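Local coordinates for putative pilus assembly-related protein (Burkholderia pseudomallei, PDB 4DAD) that contains a CheY-like response-regulator receiver domain and, as a whole protein with a predicted ATPase part, probably binds and hydrolyses ATP, with a putative role in pilus assembly, at residues 21-27 / 68-74; 33-37 / 49-53. All coordinates share one frame; numbering follows the deposited sequence.

Contact 1: 21-27 / 68-74; sequences INILVAS and FDILMID
Strands 22-26 and 70-74 run parallel, their axes 18° apart and 4.6 Å at closest approach, with I23-I70, L24-L71, V25-M72 and A26-I73 in register. They are the first and third strands of a CheY-like (βα)5 receiver domain, 70-74 at the centre of the 2-1-3-4-5 sheet and 22-26 beside it. The backbone ladder passes through L24 N to I70 O (2.7 Å) and ends with D74 N on A26 O. At its start N22 O accepts from both I70 N and D69 N, while N22 N gives a nearly straight bond (175°) to the anti lone pair of D69 OD2, which also pairs with R145. On the face of I23 and V25, the selenomethionine M72 bends before CE, which comes to 3.9 Å from I23 CG2, beneath helix 128-140. Across the sheet L24 CB makes a CH-pi contact over one F68 ring face, displaced toward its rim, 3.9 Å from the centroid, and L24 CD2 meets L71 CD1. D74, the predicted phosphorylation site, is unmodified here; its OD1 pairs with R32. A chi1 of 171° swings the D74 carboxylate toward S27, whose OG donates to the anti lone pair of OD2 at 2.7 Å.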
loop_
_atom_site.group_PDB
_atom_site.type_symbol
_atom_site.label_atom_id
_atom_site.label_comp_id
_atom_site.label_asym_id
_atom_site.label_seq_id
_atom_site.Cartn_x
_atom_site.Cartn_y
_atom_site.Cartn_z
ATOM N N ILE A 21 19.722 1.788 0.102
ATOM C CA ILE A 21 18.434 1.911 -0.579
ATOM C C ILE A 21 18.596 2.299 -2.036
ATOM O O ILE A 21 19.117 3.367 -2.378
ATOM C CB ILE A 21 17.451 2.863 0.147
ATOM C CG1 ILE A 21 17.254 2.413 1.622
ATOM C CG2 ILE A 21 16.128 2.879 -0.605
ATOM C CD1 ILE A 21 16.749 3.479 2.620
ATOM N N ASN A 22 18.119 1.390 -2.883
ATOM C CA ASN A 22 18.110 1.491 -4.321
ATOM C C ASN A 22 16.774 2.020 -4.776
ATOM O O ASN A 22 15.749 1.376 -4.566
ATOM C CB ASN A 22 18.417 0.126 -4.937
ATOM C CG ASN A 22 19.829 -0.324 -4.687
ATOM O OD1 ASN A 22 20.740 0.472 -4.430
ATOM N ND2 ASN A 22 20.045 -1.614 -4.776
ATOM N N ILE A 23 16.796 3.193 -5.404
ATOM C CA ILE A 23 15.619 3.883 -5.938
ATOM C C ILE A 23 15.649 3.926 -7.468
ATOM O O ILE A 23 16.618 4.384 -8.062
ATOM C CB ILE A 23 15.493 5.337 -5.365
ATOM C CG1 ILE A 23 15.643 5.349 -3.809
ATOM C CG2 ILE A 23 14.167 6.005 -5.855
ATOM C CD1 ILE A 23 15.061 6.517 -3.076
ATOM N N LEU A 24 14.571 3.474 -8.099
ATOM C CA LEU A 24 14.371 3.590 -9.545
ATOM C C LEU A 24 13.399 4.745 -9.776
ATOM O O LEU A 24 12.303 4.744 -9.201
ATOM C CB LEU A 24 13.855 2.289 -10.144
ATOM C CG LEU A 24 13.576 2.284 -11.667
ATOM C CD1 LEU A 24 14.874 2.504 -12.497
ATOM C CD2 LEU A 24 12.884 1.000 -12.066
ATOM N N VAL A 25 13.835 5.764 -10.535
ATOM C CA VAL A 25 13.032 6.966 -10.865
ATOM C C VAL A 25 12.574 6.824 -12.323
ATOM O O VAL A 25 13.408 6.646 -13.203
ATOM C CB VAL A 25 13.764 8.323 -10.578
ATOM C CG1 VAL A 25 12.911 9.495 -11.043
ATOM C CG2 VAL A 25 14.052 8.483 -9.091
ATOM N N ALA A 26 11.254 6.844 -12.570
ATOM C CA ALA A 26 10.704 6.611 -13.906
ATOM C C ALA A 26 9.888 7.769 -14.398
ATOM O O ALA A 26 8.918 8.138 -13.737
ATOM C CB ALA A 26 9.843 5.345 -13.894
ATOM N N SER A 27 10.249 8.321 -15.581
ATOM C CA SER A 27 9.519 9.425 -16.247
ATOM C C SER A 27 9.780 9.450 -17.767
ATOM O O SER A 27 10.889 9.202 -18.199
ATOM C CB SER A 27 9.864 10.782 -15.639
ATOM O OG SER A 27 9.159 11.811 -16.322
ATOM N N PHE A 68 15.810 -3.246 -6.858
ATOM C CA PHE A 68 15.336 -1.973 -6.318
ATOM C C PHE A 68 14.434 -2.139 -5.136
ATOM O O PHE A 68 13.730 -3.136 -5.002
ATOM C CB PHE A 68 14.613 -1.133 -7.391
ATOM C CG PHE A 68 15.509 -0.809 -8.556
ATOM C CD1 PHE A 68 16.468 0.187 -8.454
ATOM C CD2 PHE A 68 15.468 -1.570 -9.715
ATOM C CE1 PHE A 68 17.341 0.443 -9.504
ATOM C CE2 PHE A 68 16.348 -1.312 -10.768
ATOM C CZ PHE A 68 17.272 -0.305 -10.654
ATOM N N ASP A 69 14.482 -1.149 -4.257
ATOM C CA ASP A 69 13.662 -1.092 -3.058
ATOM C C ASP A 69 12.498 -0.159 -3.334
ATOM O O ASP A 69 11.385 -0.442 -2.913
ATOM C CB ASP A 69 14.491 -0.600 -1.862
ATOM C CG ASP A 69 15.691 -1.457 -1.549
ATOM O OD1 ASP A 69 15.496 -2.605 -1.081
ATOM O OD2 ASP A 69 16.833 -0.971 -1.745
ATOM N N ILE A 70 12.752 0.943 -4.063
ATOM C CA ILE A 70 11.738 1.965 -4.347
ATOM C C ILE A 70 11.659 2.275 -5.849
ATOM O O ILE A 70 12.665 2.333 -6.550
ATOM C CB ILE A 70 11.979 3.241 -3.502
ATOM C CG1 ILE A 70 11.866 2.932 -2.002
ATOM C CG2 ILE A 70 11.039 4.410 -3.891
ATOM C CD1 ILE A 70 12.612 4.002 -1.053
ATOM N N LEU A 71 10.423 2.447 -6.319
ATOM C CA LEU A 71 10.078 2.834 -7.663
ATOM C C LEU A 71 9.245 4.089 -7.573
ATOM O O LEU A 71 8.120 4.061 -7.091
ATOM C CB LEU A 71 9.351 1.695 -8.410
ATOM C CG LEU A 71 8.665 2.024 -9.738
ATOM C CD1 LEU A 71 9.603 2.694 -10.719
ATOM C CD2 LEU A 71 8.075 0.768 -10.344
HETATM N N MSE A 72 9.819 5.202 -8.029
HETATM C CA MSE A 72 9.116 6.473 -8.057
HETATM C C MSE A 72 8.641 6.745 -9.485
HETATM O O MSE A 72 9.469 6.911 -10.383
HETATM C CB MSE A 72 10.020 7.559 -7.548
HETATM C CG MSE A 72 9.271 8.726 -6.982
HETATM SE SE MSE A 72 10.533 9.933 -6.159
HETATM C CE MSE A 72 11.464 8.632 -5.012
ATOM N N ILE A 73 7.315 6.686 -9.712
ATOM C CA ILE A 73 6.724 6.848 -11.034
ATOM C C ILE A 73 6.150 8.251 -11.207
ATOM O O ILE A 73 5.333 8.684 -10.398
ATOM C CB ILE A 73 5.646 5.754 -11.311
ATOM C CG1 ILE A 73 6.257 4.362 -11.490
ATOM C CG2 ILE A 73 4.772 6.070 -12.536
ATOM C CD1 ILE A 73 5.234 3.202 -11.084
ATOM N N ASP A 74 6.535 8.931 -12.301
ATOM C CA ASP A 74 5.941 10.206 -12.672
ATOM C C ASP A 74 4.577 9.893 -13.361
ATOM O O ASP A 74 4.546 9.235 -14.409
ATOM C CB ASP A 74 6.899 11.005 -13.569
ATOM C CG ASP A 74 6.332 12.260 -14.205
ATOM O OD1 ASP A 74 5.209 12.661 -13.835
ATOM O OD2 ASP A 74 7.022 12.857 -15.062
#

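Contact 2: 33-37 / 49-53; sequences LAHLA and TRTVG. With SO4 (sulfate ion), chain C.
L33 packs its forked end against the backbone and flank of segment 49-53, where helix 30-43 lies over strand 47-51 in a right-handed beta-alpha-beta crossover. The helix and strand segments run nearly antiparallel (159°), with axes 9.2 Å apart, a spacing bridged by side chains. The tight part is the L33 side chain, set against strand backbone as well as the aliphatic R50 CB and V52 CG1. With CG anti to the backbone N (chi1 -180°), L33 reaches down to the strand, and its CD2 comes within 3.4 Å of T51 O. On the sheet side L33 also touches V25 of the neighbouring strand. Just beyond, T51 OG1 accepts from G53 N in an ST turn.

The solvent side belongs to R50. Extended from CG to NE, its chain crosses the helix surface until the guanidinium lies with one face against A37 CB, 3.5 Å from R50 CZ. A34 lies near the end of the group, its CA 3.6 Å from R50 NH1. NH1 also donates to sulfate O3 at 3.2 Å, a bent bond (145°), and sulfate O1 lies in the guanidinium plane at its edge. The sulfate, probably from the crystallisation liquor, reads best as a fortuitous ligand. The exposure of R50 and its bent bond imply an arginine supported on one face by alanine, its nitrogens able to meet an anion.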
loop_
_atom_site.group_PDB
_atom_site.type_symbol
_atom_site.label_atom_id
_atom_site.label_comp_id
_atom_site.label_asym_id
_atom_site.label_seq_id
_atom_site.Cartn_x
_atom_site.Cartn_y
_atom_site.Cartn_z
ATOM N N LEU A 33 12.603 13.705 -15.465
ATOM C CA LEU A 33 13.400 12.594 -14.969
ATOM C C LEU A 33 14.650 13.121 -14.267
ATOM O O LEU A 33 14.863 12.821 -13.087
ATOM C CB LEU A 33 13.759 11.599 -16.098
ATOM C CG LEU A 33 14.596 10.363 -15.718
ATOM C CD1 LEU A 33 13.889 9.505 -14.698
ATOM C CD2 LEU A 33 14.875 9.506 -16.924
ATOM N N ALA A 34 15.421 13.962 -14.958
ATOM C CA ALA A 34 16.655 14.564 -14.437
ATOM C C ALA A 34 16.402 15.346 -13.156
ATOM O O ALA A 34 17.237 15.294 -12.252
ATOM C CB ALA A 34 17.287 15.479 -15.487
ATOM N N HIS A 35 15.259 16.071 -13.091
ATOM C CA HIS A 35 14.835 16.901 -11.960
ATOM C C HIS A 35 14.417 16.010 -10.783
ATOM O O HIS A 35 14.876 16.244 -9.666
ATOM C CB HIS A 35 13.705 17.847 -12.383
ATOM C CG HIS A 35 13.273 18.804 -11.316
ATOM N ND1 HIS A 35 14.028 19.920 -10.995
ATOM C CD2 HIS A 35 12.167 18.786 -10.537
ATOM C CE1 HIS A 35 13.360 20.536 -10.035
ATOM N NE2 HIS A 35 12.229 19.891 -9.733
ATOM N N LEU A 36 13.612 14.963 -11.036
ATOM C CA LEU A 36 13.227 14.016 -9.994
ATOM C C LEU A 36 14.445 13.348 -9.363
ATOM O O LEU A 36 14.521 13.286 -8.150
ATOM C CB LEU A 36 12.286 12.938 -10.530
ATOM C CG LEU A 36 10.799 13.253 -10.638
ATOM C CD1 LEU A 36 10.047 12.038 -11.209
ATOM C CD2 LEU A 36 10.196 13.571 -9.266
ATOM N N ALA A 37 15.379 12.864 -10.172
ATOM C CA ALA A 37 16.610 12.187 -9.741
ATOM C C ALA A 37 17.529 13.121 -8.954
ATOM O O ALA A 37 18.142 12.704 -7.954
ATOM C CB ALA A 37 17.339 11.641 -10.948
ATOM N N THR A 49 18.759 5.222 -9.792
ATOM C CA THR A 49 18.753 4.727 -11.172
ATOM C C THR A 49 17.582 5.403 -11.897
ATOM O O THR A 49 16.490 5.503 -11.352
ATOM C CB THR A 49 18.657 3.200 -11.195
ATOM O OG1 THR A 49 19.789 2.668 -10.527
ATOM C CG2 THR A 49 18.605 2.628 -12.592
ATOM N N ARG A 50 17.839 5.881 -13.118
ATOM C CA ARG A 50 16.874 6.539 -13.978
ATOM C C ARG A 50 16.391 5.640 -15.097
ATOM O O ARG A 50 17.170 4.866 -15.647
ATOM C CB ARG A 50 17.537 7.762 -14.608
ATOM C CG ARG A 50 18.010 8.804 -13.623
ATOM C CD ARG A 50 19.053 9.685 -14.271
ATOM N NE ARG A 50 19.778 10.447 -13.257
ATOM C CZ ARG A 50 19.989 11.758 -13.304
ATOM N NH1 ARG A 50 19.549 12.473 -14.330
ATOM N NH2 ARG A 50 20.644 12.364 -12.326
ATOM N N THR A 51 15.118 5.788 -15.485
ATOM C CA THR A 51 14.530 5.128 -16.662
ATOM C C THR A 51 13.485 6.051 -17.358
ATOM O O THR A 51 12.799 6.824 -16.698
ATOM C CB THR A 51 13.939 3.755 -16.353
ATOM O OG1 THR A 51 13.442 3.207 -17.570
ATOM C CG2 THR A 51 12.822 3.800 -15.356
ATOM N N VAL A 52 13.376 5.949 -18.688
ATOM C CA VAL A 52 12.405 6.691 -19.482
ATOM C C VAL A 52 11.202 5.811 -19.776
ATOM O O VAL A 52 10.233 6.281 -20.388
ATOM C CB VAL A 52 12.956 7.307 -20.804
ATOM C CG1 VAL A 52 13.879 8.487 -20.535
ATOM C CG2 VAL A 52 13.609 6.251 -21.692
ATOM N N GLY A 53 11.298 4.540 -19.405
ATOM C CA GLY A 53 10.247 3.568 -19.659
ATOM C C GLY A 53 8.954 3.806 -18.914
ATOM O O GLY A 53 8.904 4.552 -17.931
HETATM S S SO4 C . 21.433 16.353 -14.301
HETATM O O1 SO4 C . 20.924 16.155 -12.936
HETATM O O2 SO4 C . 22.877 16.577 -14.259
HETATM O O3 SO4 C . 21.177 15.164 -15.121
HETATM O O4 SO4 C . 20.763 17.521 -14.879
#

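In the fold
Strand 22-26 joins the two contacts: it pairs with 70-74 in contact 1 and, on its other edge, with 47-51, the strand of contact 2. V25 N to T49 O (2.8 Å) and T49 N to I23 O (2.9 Å) are probable hydrogen bonds, and the contact centres lie about 8 Å apart. Contact 1 is core, its centre about 4 Å from the centre of the chain, and buries 733 Å² through backbone bonds and apolar faces. Contact 2, its centre about 11 Å from the chain centre and its strand outermost, buries 260 Å² through side-chain packing, its charged group turned to an anion. Helix 30-43 also reaches strand 22-26 through L36 on V25.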